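Local coordinates for protein CalS13 (Micromonospora echinospora, PDB 4ZAS) that probably transfers an amino group to a nucleotide-linked keto sugar with the help of pyridoxal 5'-phosphate, as a sugar aminotransferase, at residues R53-V67 / I272-L285. Residues are numbered along the deposited sequence; the frame is centred on the assembly and turned at random.
Sequences RLEHGPTVAEYEAAV and ILNEIGGAIGLSNL
Glu-275 carries the polar part of the contact between residues 53-67 and 272-285. Its carboxylate takes the amides of Thr-59 and Val-60, near the N-terminal end of helix 58-67. Thr-59 N donates to Glu-275 OE1 at 3.0 Å, on the syn lone pair. Val-60 N donates to Glu-275 OE2 at 3.0 Å, also from the syn side but 28° out of the carboxylate plane. The chain is bent at chi2, which lays the carboxylate against Gly-57, with Glu-275 CD 3.3 Å from Gly-57 CA. The two bonds fix its rotation, and the helix N-terminus would probably stabilise its negative charge. With an alanine in place of Glu-275, the amides of Thr-59 and Val-60 would probably lose these acceptors, and a gap would be likely to open beside Gly-57. One backbone bond adds to this, from Glu-275 N to Leu-54 O at 2.8 Å. Asn-274 is the N-cap of helix 275-285; its OD1 accepts from Gly-277 N, and its ND2 bonds Ser-228 of the second subunit.

Apolar contacts continue along the helices, whose segment axes approach to 7.7 Å and cross at 39°. Thr-59, Tyr-63 and Leu-282 pack as knobs into holes. With its ring anti to the backbone N (chi1 165°), Tyr-63 reaches across Gly-278 and Gly-281. Leu-273 CD2 lies 3.8 Å from Tyr-63 CE2. Leu-282 sits among Thr-59, Glu-62, Tyr-63 and Ala-66, while Leu-285 CD1 meets Ala-66 CB at 3.8 Å. Gly-278 permits the close approach, since a side chain there would clash with Val-60.

Ile-272 CD1 makes a CH-pi contact over one face of the His-56 ring. Glu-55 beside it pairs with Arg-270. Arg-53, Leu-54 and Glu-55 belong to a dTDP-binding site. Their loop, and helix 58-67 after it, lie against the glycine-bearing start of the long helix 275-305 in this DegT/DnrJ/EryC1-family aminotransferase.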
loop_
_atom_site.group_PDB
_atom_site.type_symbol
_atom_site.label_atom_id
_atom_site.label_comp_id
_atom_site.label_asym_id
_atom_site.label_seq_id
_atom_site.Cartn_x
_atom_site.Cartn_y
_atom_site.Cartn_z
ATOM N N ARG A 53 -14.714 -9.672 10.146
ATOM C CA ARG A 53 -14.695 -8.817 8.975
ATOM C C ARG A 53 -13.587 -7.796 9.133
ATOM O O ARG A 53 -13.777 -6.771 9.782
ATOM C CB ARG A 53 -16.046 -8.117 8.873
ATOM C CG ARG A 53 -16.985 -8.624 7.816
ATOM C CD ARG A 53 -16.540 -8.107 6.483
ATOM N NE ARG A 53 -17.097 -8.862 5.373
ATOM C CZ ARG A 53 -16.699 -8.690 4.122
ATOM N NH1 ARG A 53 -15.766 -7.778 3.865
ATOM N NH2 ARG A 53 -17.233 -9.405 3.136
ATOM N N LEU A 54 -12.455 -8.031 8.475
ATOM C CA LEU A 54 -11.304 -7.155 8.661
ATOM C C LEU A 54 -11.067 -6.245 7.465
ATOM O O LEU A 54 -10.518 -5.143 7.610
ATOM C CB LEU A 54 -10.041 -7.971 8.916
ATOM C CG LEU A 54 -10.075 -9.011 10.030
ATOM C CD1 LEU A 54 -8.677 -9.536 10.236
ATOM C CD2 LEU A 54 -10.625 -8.445 11.306
ATOM N N GLU A 55 -11.474 -6.694 6.282
ATOM C CA GLU A 55 -11.329 -5.864 5.093
ATOM C C GLU A 55 -12.708 -5.766 4.431
ATOM O O GLU A 55 -13.621 -6.557 4.743
ATOM C CB GLU A 55 -10.240 -6.426 4.156
ATOM C CG GLU A 55 -8.933 -6.858 4.908
ATOM C CD GLU A 55 -7.669 -7.049 4.022
ATOM O OE1 GLU A 55 -7.279 -6.068 3.351
ATOM O OE2 GLU A 55 -7.048 -8.150 4.011
ATOM N N HIS A 56 -12.903 -4.733 3.621
ATOM C CA HIS A 56 -14.179 -4.510 2.899
ATOM C C HIS A 56 -15.468 -4.455 3.753
ATOM O O HIS A 56 -16.547 -4.791 3.263
ATOM C CB HIS A 56 -14.399 -5.610 1.832
ATOM C CG HIS A 56 -13.231 -5.842 0.921
ATOM N ND1 HIS A 56 -12.463 -6.988 0.976
ATOM C CD2 HIS A 56 -12.716 -5.090 -0.081
ATOM C CE1 HIS A 56 -11.513 -6.921 0.058
ATOM N NE2 HIS A 56 -11.645 -5.781 -0.597
ATOM N N GLY A 57 -15.378 -3.993 4.994
ATOM C CA GLY A 57 -16.530 -3.987 5.881
ATOM C C GLY A 57 -17.177 -2.621 5.989
ATOM O O GLY A 57 -16.714 -1.656 5.386
ATOM N N PRO A 58 -18.256 -2.526 6.770
ATOM C CA PRO A 58 -19.034 -1.283 6.892
ATOM C C PRO A 58 -18.351 -0.170 7.711
ATOM O O PRO A 58 -18.683 0.996 7.516
ATOM C CB PRO A 58 -20.312 -1.744 7.594
ATOM C CG PRO A 58 -19.876 -2.932 8.403
ATOM C CD PRO A 58 -18.812 -3.621 7.584
ATOM N N THR A 59 -17.404 -0.513 8.579
ATOM C CA THR A 59 -16.753 0.488 9.409
ATOM C C THR A 59 -16.013 1.515 8.562
ATOM O O THR A 59 -16.152 2.714 8.778
ATOM C CB THR A 59 -15.764 -0.162 10.398
ATOM O OG1 THR A 59 -16.493 -0.953 11.339
ATOM C CG2 THR A 59 -14.991 0.898 11.158
ATOM N N VAL A 60 -15.267 1.050 7.569
ATOM C CA VAL A 60 -14.575 1.954 6.655
ATOM C C VAL A 60 -15.555 2.860 5.909
ATOM O O VAL A 60 -15.294 4.048 5.721
ATOM C CB VAL A 60 -13.721 1.161 5.671
ATOM C CG1 VAL A 60 -13.351 2.014 4.512
ATOM C CG2 VAL A 60 -12.473 0.611 6.382
ATOM N N ALA A 61 -16.679 2.303 5.473
ATOM C CA ALA A 61 -17.707 3.105 4.814
ATOM C C ALA A 61 -18.277 4.158 5.767
ATOM O O ALA A 61 -18.541 5.277 5.355
ATOM C CB ALA A 61 -18.815 2.225 4.273
ATOM N N GLU A 62 -18.476 3.786 7.033
ATOM C CA GLU A 62 -19.004 4.710 8.043
ATOM C C GLU A 62 -18.025 5.863 8.255
ATOM O O GLU A 62 -18.429 7.007 8.441
ATOM C CB GLU A 62 -19.262 4.010 9.383
ATOM C CG GLU A 62 -19.792 4.969 10.436
ATOM C CD GLU A 62 -19.939 4.367 11.830
ATOM O OE1 GLU A 62 -19.752 3.149 12.009
ATOM O OE2 GLU A 62 -20.252 5.140 12.763
ATOM N N TYR A 63 -16.739 5.537 8.264
ATOM C CA TYR A 63 -15.683 6.528 8.356
ATOM C C TYR A 63 -15.655 7.469 7.135
ATOM O O TYR A 63 -15.655 8.691 7.284
ATOM C CB TYR A 63 -14.348 5.806 8.546
ATOM C CG TYR A 63 -13.102 6.631 8.320
ATOM C CD1 TYR A 63 -12.749 7.672 9.184
ATOM C CD2 TYR A 63 -12.225 6.313 7.284
ATOM C CE1 TYR A 63 -11.585 8.393 8.998
ATOM C CE2 TYR A 63 -11.058 7.043 7.088
ATOM C CZ TYR A 63 -10.743 8.077 7.953
ATOM O OH TYR A 63 -9.585 8.800 7.743
ATOM N N GLU A 64 -15.664 6.902 5.934
ATOM C CA GLU A 64 -15.662 7.703 4.704
ATOM C C GLU A 64 -16.827 8.698 4.674
ATOM O O GLU A 64 -16.681 9.825 4.204
ATOM C CB GLU A 64 -15.717 6.803 3.465
ATOM C CG GLU A 64 -14.455 5.983 3.196
ATOM C CD GLU A 64 -14.643 5.009 2.033
ATOM O OE1 GLU A 64 -15.813 4.747 1.678
ATOM O OE2 GLU A 64 -13.634 4.499 1.482
ATOM N N ALA A 65 -17.989 8.271 5.148
ATOM C CA ALA A 65 -19.142 9.162 5.209
ATOM C C ALA A 65 -18.916 10.310 6.188
ATOM O O ALA A 65 -19.228 11.461 5.884
ATOM C CB ALA A 65 -20.397 8.386 5.592
ATOM N N ALA A 66 -18.349 9.994 7.351
ATOM C CA ALA A 66 -18.113 10.987 8.403
ATOM C C ALA A 66 -17.115 12.028 7.944
ATOM O O ALA A 66 -17.299 13.222 8.189
ATOM C CB ALA A 66 -17.630 10.327 9.661
ATOM N N VAL A 67 -16.047 11.572 7.298
ATOM C CA VAL A 67 -15.083 12.492 6.719
ATOM C C VAL A 67 -15.786 13.381 5.690
ATOM O O VAL A 67 -15.611 14.607 5.676
ATOM C CB VAL A 67 -13.902 11.748 6.083
ATOM C CG1 VAL A 67 -13.086 12.713 5.276
ATOM C CG2 VAL A 67 -13.023 11.118 7.154
ATOM N N ILE A 272 -6.922 -0.506 -0.458
ATOM C CA ILE A 272 -8.021 -0.327 0.482
ATOM C C ILE A 272 -7.525 -0.113 1.918
ATOM O O ILE A 272 -6.468 -0.607 2.304
ATOM C CB ILE A 272 -8.991 -1.518 0.395
ATOM C CG1 ILE A 272 -8.262 -2.833 0.647
ATOM C CG2 ILE A 272 -9.623 -1.570 -0.980
ATOM C CD1 ILE A 272 -9.178 -3.954 1.067
ATOM N N LEU A 273 -8.301 0.650 2.687
ATOM C CA LEU A 273 -8.081 0.844 4.121
ATOM C C LEU A 273 -8.879 -0.211 4.850
ATOM O O LEU A 273 -10.034 -0.437 4.507
ATOM C CB LEU A 273 -8.542 2.242 4.552
ATOM C CG LEU A 273 -8.440 2.612 6.033
ATOM C CD1 LEU A 273 -7.019 3.004 6.366
ATOM C CD2 LEU A 273 -9.408 3.733 6.425
ATOM N N ASN A 274 -8.326 -0.822 5.892
ATOM C CA ASN A 274 -9.064 -1.918 6.507
ATOM C C ASN A 274 -9.917 -1.465 7.680
ATOM O O ASN A 274 -9.868 -0.296 8.087
ATOM C CB ASN A 274 -8.119 -3.056 6.925
ATOM C CG ASN A 274 -7.162 -2.693 8.057
ATOM O OD1 ASN A 274 -7.338 -1.711 8.807
ATOM N ND2 ASN A 274 -6.133 -3.538 8.208
ATOM N N GLU A 275 -10.716 -2.392 8.208
ATOM C CA GLU A 275 -11.696 -2.052 9.229
ATOM C C GLU A 275 -11.050 -1.501 10.488
ATOM O O GLU A 275 -11.661 -0.725 11.221
ATOM C CB GLU A 275 -12.543 -3.272 9.576
ATOM C CG GLU A 275 -13.450 -3.695 8.458
ATOM C CD GLU A 275 -14.580 -2.724 8.286
ATOM O OE1 GLU A 275 -15.605 -2.892 8.975
ATOM O OE2 GLU A 275 -14.449 -1.795 7.463
ATOM N N ILE A 276 -9.805 -1.880 10.730
ATOM C CA ILE A 276 -9.115 -1.390 11.907
ATOM C C ILE A 276 -8.783 0.080 11.721
ATOM O O ILE A 276 -8.974 0.879 12.631
ATOM C CB ILE A 276 -7.882 -2.257 12.213
ATOM C CG1 ILE A 276 -8.354 -3.653 12.637
ATOM C CG2 ILE A 276 -7.072 -1.677 13.351
ATOM C CD1 ILE A 276 -7.302 -4.666 12.585
ATOM N N GLY A 277 -8.336 0.448 10.528
ATOM C CA GLY A 277 -8.101 1.848 10.221
ATOM C C GLY A 277 -9.370 2.670 10.341
ATOM O O GLY A 277 -9.386 3.717 10.980
ATOM N N GLY A 278 -10.448 2.185 9.740
ATOM C CA GLY A 278 -11.712 2.880 9.817
ATOM C C GLY A 278 -12.161 3.064 11.254
ATOM O O GLY A 278 -12.646 4.127 11.613
ATOM N N ALA A 279 -11.981 2.044 12.087
ATOM C CA ALA A 279 -12.407 2.134 13.481
ATOM C C ALA A 279 -11.645 3.238 14.245
ATOM O O ALA A 279 -12.255 4.072 14.923
ATOM C CB ALA A 279 -12.224 0.797 14.163
ATOM N N ILE A 280 -10.321 3.252 14.095
ATOM C CA ILE A 280 -9.450 4.250 14.708
ATOM C C ILE A 280 -9.813 5.656 14.232
ATOM O O ILE A 280 -9.925 6.586 15.029
ATOM C CB ILE A 280 -7.995 3.905 14.408
ATOM C CG1 ILE A 280 -7.661 2.557 15.068
ATOM C CG2 ILE A 280 -7.043 5.021 14.874
ATOM C CD1 ILE A 280 -6.360 1.932 14.556
ATOM N N GLY A 281 -10.017 5.794 12.931
ATOM C CA GLY A 281 -10.446 7.044 12.338
ATOM C C GLY A 281 -11.739 7.597 12.906
ATOM O O GLY A 281 -11.862 8.803 13.107
ATOM N N LEU A 282 -12.723 6.725 13.113
ATOM C CA LEU A 282 -13.996 7.137 13.684
ATOM C C LEU A 282 -13.839 7.661 15.116
ATOM O O LEU A 282 -14.494 8.632 15.494
ATOM C CB LEU A 282 -14.992 5.980 13.660
ATOM C CG LEU A 282 -15.714 5.776 12.339
ATOM C CD1 LEU A 282 -16.471 4.474 12.377
ATOM C CD2 LEU A 282 -16.659 6.933 12.115
ATOM N N SER A 283 -13.007 6.985 15.913
ATOM C CA SER A 283 -12.704 7.424 17.272
ATOM C C SER A 283 -12.040 8.779 17.290
ATOM O O SER A 283 -12.436 9.678 18.041
ATOM C CB SER A 283 -11.780 6.437 17.990
ATOM O OG SER A 283 -12.509 5.468 18.706
ATOM N N ASN A 284 -11.025 8.923 16.455
ATOM C CA ASN A 284 -10.215 10.112 16.529
ATOM C C ASN A 284 -10.914 11.302 15.917
ATOM O O ASN A 284 -10.567 12.442 16.232
ATOM C CB ASN A 284 -8.863 9.867 15.874
ATOM C CG ASN A 284 -7.972 9.009 16.737
ATOM O OD1 ASN A 284 -8.112 8.997 17.961
ATOM N ND2 ASN A 284 -7.061 8.281 16.116
ATOM N N LEU A 285 -11.920 11.053 15.081
ATOM C CA LEU A 285 -12.701 12.164 14.549
ATOM C C LEU A 285 -13.401 12.923 15.673
ATOM O O LEU A 285 -13.619 14.137 15.579
ATOM C CB LEU A 285 -13.723 11.692 13.529
ATOM C CG LEU A 285 -13.147 11.531 12.130
ATOM C CD1 LEU A 285 -14.203 10.917 11.218
ATOM C CD2 LEU A 285 -12.630 12.822 11.569
#